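Local coordinates for penicillin-binding protein activator LpoA (Escherichia coli, PDB 6DR3) that activates penicillin-binding protein 1A from the outer membrane and so regulates peptidoglycan synthesis, the present chain being the activator's amino-terminal, helical domain with TPR-like motifs, at residues A[21-24]-A[25-29]; A[154-157]-A[158-161]. All coordinates share one frame; numbering follows the deposited sequence.

Contact 1. Residues A[21-24]-A[25-29]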
# COMPACT_ATOMS: atom_id res chain seq x y z
N TYR A 21 10.90 17.70 10.02
CA TYR A 21 9.72 17.74 10.89
C TYR A 21 10.10 18.05 12.33
O TYR A 21 9.42 18.82 13.01
CB TYR A 21 8.97 16.42 10.81
CG TYR A 21 8.37 16.11 9.45
CD1 TYR A 21 7.85 17.11 8.65
CD2 TYR A 21 8.33 14.81 8.98
CE1 TYR A 21 7.30 16.82 7.41
CE2 TYR A 21 7.79 14.51 7.74
CZ TYR A 21 7.28 15.52 6.96
OH TYR A 21 6.74 15.22 5.73
N LEU A 22 11.18 17.44 12.82
CA LEU A 22 11.62 17.69 14.19
C LEU A 22 12.06 19.14 14.37
O LEU A 22 11.80 19.75 15.42
CB LEU A 22 12.74 16.73 14.57
CG LEU A 22 12.34 15.25 14.68
CD1 LEU A 22 13.57 14.36 14.80
CD2 LEU A 22 11.41 15.03 15.86
N GLN A 23 12.71 19.71 13.35
CA GLN A 23 13.10 21.11 13.43
C GLN A 23 11.88 22.02 13.50
O GLN A 23 11.85 22.97 14.30
CB GLN A 23 13.97 21.47 12.22
CG GLN A 23 14.44 22.92 12.19
CD GLN A 23 15.31 23.27 13.38
OE1 GLN A 23 14.91 24.05 14.25
NE2 GLN A 23 16.51 22.71 13.43
N GLN A 24 10.87 21.75 12.68
CA GLN A 24 9.65 22.55 12.73
C GLN A 24 8.92 22.34 14.05
O GLN A 24 8.35 23.28 14.61
CB GLN A 24 8.73 22.19 11.56
CG GLN A 24 9.37 22.38 10.19
CD GLN A 24 9.90 23.78 9.98
OE1 GLN A 24 9.18 24.76 10.17
NE2 GLN A 24 11.17 23.88 9.61
N MET A 25 8.92 21.10 14.56
CA MET A 25 8.29 20.83 15.85
C MET A 25 8.88 21.71 16.94
O MET A 25 8.15 22.19 17.82
CB MET A 25 8.46 19.35 16.21
CG MET A 25 7.78 18.94 17.50
SD MET A 25 7.96 17.18 17.84
CE MET A 25 9.70 17.09 18.30
N GLN A 26 10.19 21.95 16.89
CA GLN A 26 10.86 22.76 17.90
C GLN A 26 10.62 24.25 17.73
O GLN A 26 11.00 25.02 18.62
CB GLN A 26 12.36 22.47 17.87
CG GLN A 26 12.72 21.04 18.27
CD GLN A 26 14.19 20.73 18.10
OE1 GLN A 26 14.96 21.56 17.62
NE2 GLN A 26 14.59 19.53 18.50
N GLN A 27 9.99 24.68 16.64
CA GLN A 27 9.69 26.08 16.39
C GLN A 27 8.20 26.38 16.46
O GLN A 27 7.75 27.41 15.96
CB GLN A 27 10.24 26.51 15.03
CG GLN A 27 11.74 26.38 14.89
CD GLN A 27 12.23 26.80 13.52
OE1 GLN A 27 11.44 27.01 12.60
NE2 GLN A 27 13.55 26.93 13.37
N SER A 28 7.42 25.49 17.09
CA SER A 28 5.97 25.62 17.10
C SER A 28 5.44 25.22 18.47
O SER A 28 6.17 24.71 19.33
CB SER A 28 5.32 24.76 16.01
OG SER A 28 5.75 23.41 16.10
N SER A 29 4.15 25.45 18.68
CA SER A 29 3.49 25.09 19.92
C SER A 29 2.04 24.71 19.62
O SER A 29 1.54 24.91 18.51
CB SER A 29 3.55 26.23 20.94
OG SER A 29 2.98 27.41 20.41
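The carbonyl oxygen of Q24 is met by Q27 N and by the S28 hydroxyl at the end of helix 18-25. Q27 N bonds to Q24 O at 3.0 Å, three residues back instead of four, and comes from above the carbonyl plane; the last turn is tightened. S28 OG also lies 3.0 Å from Q24 O, but its one proton could go instead to M25 O, 3.2 Å from S28 OG. The S28 hydroxyl sits between its own backbone N and carbonyl carbon (chi1 54°), which turns it back toward the helix. Just before Q27 the i to i+4 pattern still holds: M25 N binds Y21 O at 2.8 Å and Q26 N binds L22 O at 3.1 Å. The type I beta turn M25 to S28 starts on M25, within the end of helix 18-25.

On the apolar side L22 and M25 lie side by side and point the same way. The methyl CE of M25 meets the branch CD2 of L22 at 3.6 Å, brought there by a bend at chi3 (72°). Both side chains also touch L56. On the outer side the amides of Q23 and Q27 are turned 55° apart, with Q23 OE1 3.3 Å from Q27 NE2.

Carbonyls at the helix end are thus taken up by backbone N-H groups and perhaps by the S28 hydroxyl, while L22 and M25 pack on helices 30-47 and 50-58.

Contact 2. Residues A[154-157]-A[158-161]; sequences SMTQ and EQAN
The backbone arrives extended through M155 and T156 and turns into helix 157-161, where A160 N binds T156 O at 2.9 Å and N161 N binds Q157 O at 3.0 Å.

T156 and Q159 exchange side chain for backbone. T156 OG1 accepts from Q159 N at 3.1 Å, and the bond is fairly straight (166°). With chi1 at 66° the T156 OG1 is tucked over the backbone and meets the N-H of the first turn. In return Q159 OE1 accepts from T156 N at 3.0 Å. This donor lies above the amide plane of Q159, 67° out of it. The Q159 chain is extended beyond CG and runs back across the T156 side chain. Q159 CG lies 3.0 Å from T156 OG1, a tight approach, and Q159 CD also passes close to that oxygen. The methyl CG2 of T156 lies 3.7 Å from Q159 NE2. Q159 OE1 also comes within 3.4 Å of M155 CA.

On the side facing helix 170-185 the packing is apolar and looser, with M155 SD 4.5 Å from A160 CB. Both residues also touch Q179 of helix 170-185, and A160 reaches F183 there as well. They face the body of the domain, whereas T156 and Q159 are exposed.

The two reciprocal bonds form a capping box, a typical helix start, with T156 as the N-cap of this short helix.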
# COMPACT_ATOMS: atom_id res chain seq x y z
N SER A 154 3.34 -16.61 -8.34
CA SER A 154 3.86 -17.50 -7.32
C SER A 154 2.89 -18.62 -6.96
O SER A 154 3.29 -19.56 -6.27
CB SER A 154 4.21 -16.71 -6.06
OG SER A 154 5.38 -15.94 -6.25
N MET A 155 1.64 -18.54 -7.41
CA MET A 155 0.68 -19.59 -7.14
C MET A 155 0.80 -20.70 -8.17
O MET A 155 1.34 -20.53 -9.26
CB MET A 155 -0.75 -19.04 -7.17
CG MET A 155 -1.05 -17.98 -6.13
SD MET A 155 -2.79 -17.51 -6.18
CE MET A 155 -2.84 -16.22 -4.94
N THR A 156 0.28 -21.87 -7.80
CA THR A 156 0.13 -22.98 -8.72
C THR A 156 -1.28 -22.97 -9.30
O THR A 156 -2.19 -22.31 -8.79
CB THR A 156 0.39 -24.31 -8.01
OG1 THR A 156 -0.62 -24.55 -7.03
CG2 THR A 156 1.76 -24.30 -7.33
N GLN A 157 -1.45 -23.70 -10.41
CA GLN A 157 -2.76 -23.81 -11.03
C GLN A 157 -3.80 -24.31 -10.03
O GLN A 157 -4.93 -23.82 -10.00
CB GLN A 157 -2.69 -24.74 -12.24
CG GLN A 157 -1.70 -24.30 -13.31
CD GLN A 157 -1.57 -25.31 -14.44
OE1 GLN A 157 -2.25 -26.33 -14.45
NE2 GLN A 157 -0.69 -25.02 -15.39
N GLU A 158 -3.43 -25.28 -9.20
CA GLU A 158 -4.36 -25.82 -8.21
C GLU A 158 -4.70 -24.76 -7.16
O GLU A 158 -5.88 -24.55 -6.84
CB GLU A 158 -3.76 -27.05 -7.54
CG GLU A 158 -3.61 -28.25 -8.46
CD GLU A 158 -3.10 -29.48 -7.73
OE1 GLU A 158 -2.85 -29.39 -6.51
OE2 GLU A 158 -2.95 -30.54 -8.38
N GLN A 159 -3.69 -24.09 -6.62
CA GLN A 159 -3.94 -23.07 -5.60
C GLN A 159 -4.86 -21.97 -6.13
O GLN A 159 -5.74 -21.48 -5.41
CB GLN A 159 -2.61 -22.47 -5.13
CG GLN A 159 -1.70 -23.47 -4.43
CD GLN A 159 -0.26 -23.01 -4.37
OE1 GLN A 159 0.07 -21.89 -4.78
NE2 GLN A 159 0.62 -23.87 -3.88
N ALA A 160 -4.67 -21.58 -7.39
CA ALA A 160 -5.50 -20.52 -7.97
C ALA A 160 -6.91 -21.00 -8.25
O ALA A 160 -7.86 -20.21 -8.18
CB ALA A 160 -4.85 -19.99 -9.25
N ASN A 161 -7.08 -22.29 -8.56
CA ASN A 161 -8.41 -22.83 -8.81
C ASN A 161 -9.31 -22.77 -7.58
O ASN A 161 -10.54 -22.78 -7.72
CB ASN A 161 -8.31 -24.28 -9.29
CG ASN A 161 -7.77 -24.40 -10.70
OD1 ASN A 161 -7.45 -23.40 -11.34
ND2 ASN A 161 -7.67 -25.63 -11.19

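How the contacts relate
Contact 1 comes first along the chain, at the end of helix 18-25 and in the loop before helix 30-47. Contact 2 follows much later, where the loop after helix 138-153 enters helix 157-161. Their centres are 51 Å apart and their nearest atoms about 33 Å apart, so they do not touch. They lie on opposite sides of the chain's centre. Contact 1 rests on helices 30-47 and 50-58, contact 2 on helix 170-185. Both belong to the same all-helical LppC-family region, which has no strands. One marks where a helix finishes and the other where a helix starts, two kinds of junction in this elongated array of helices.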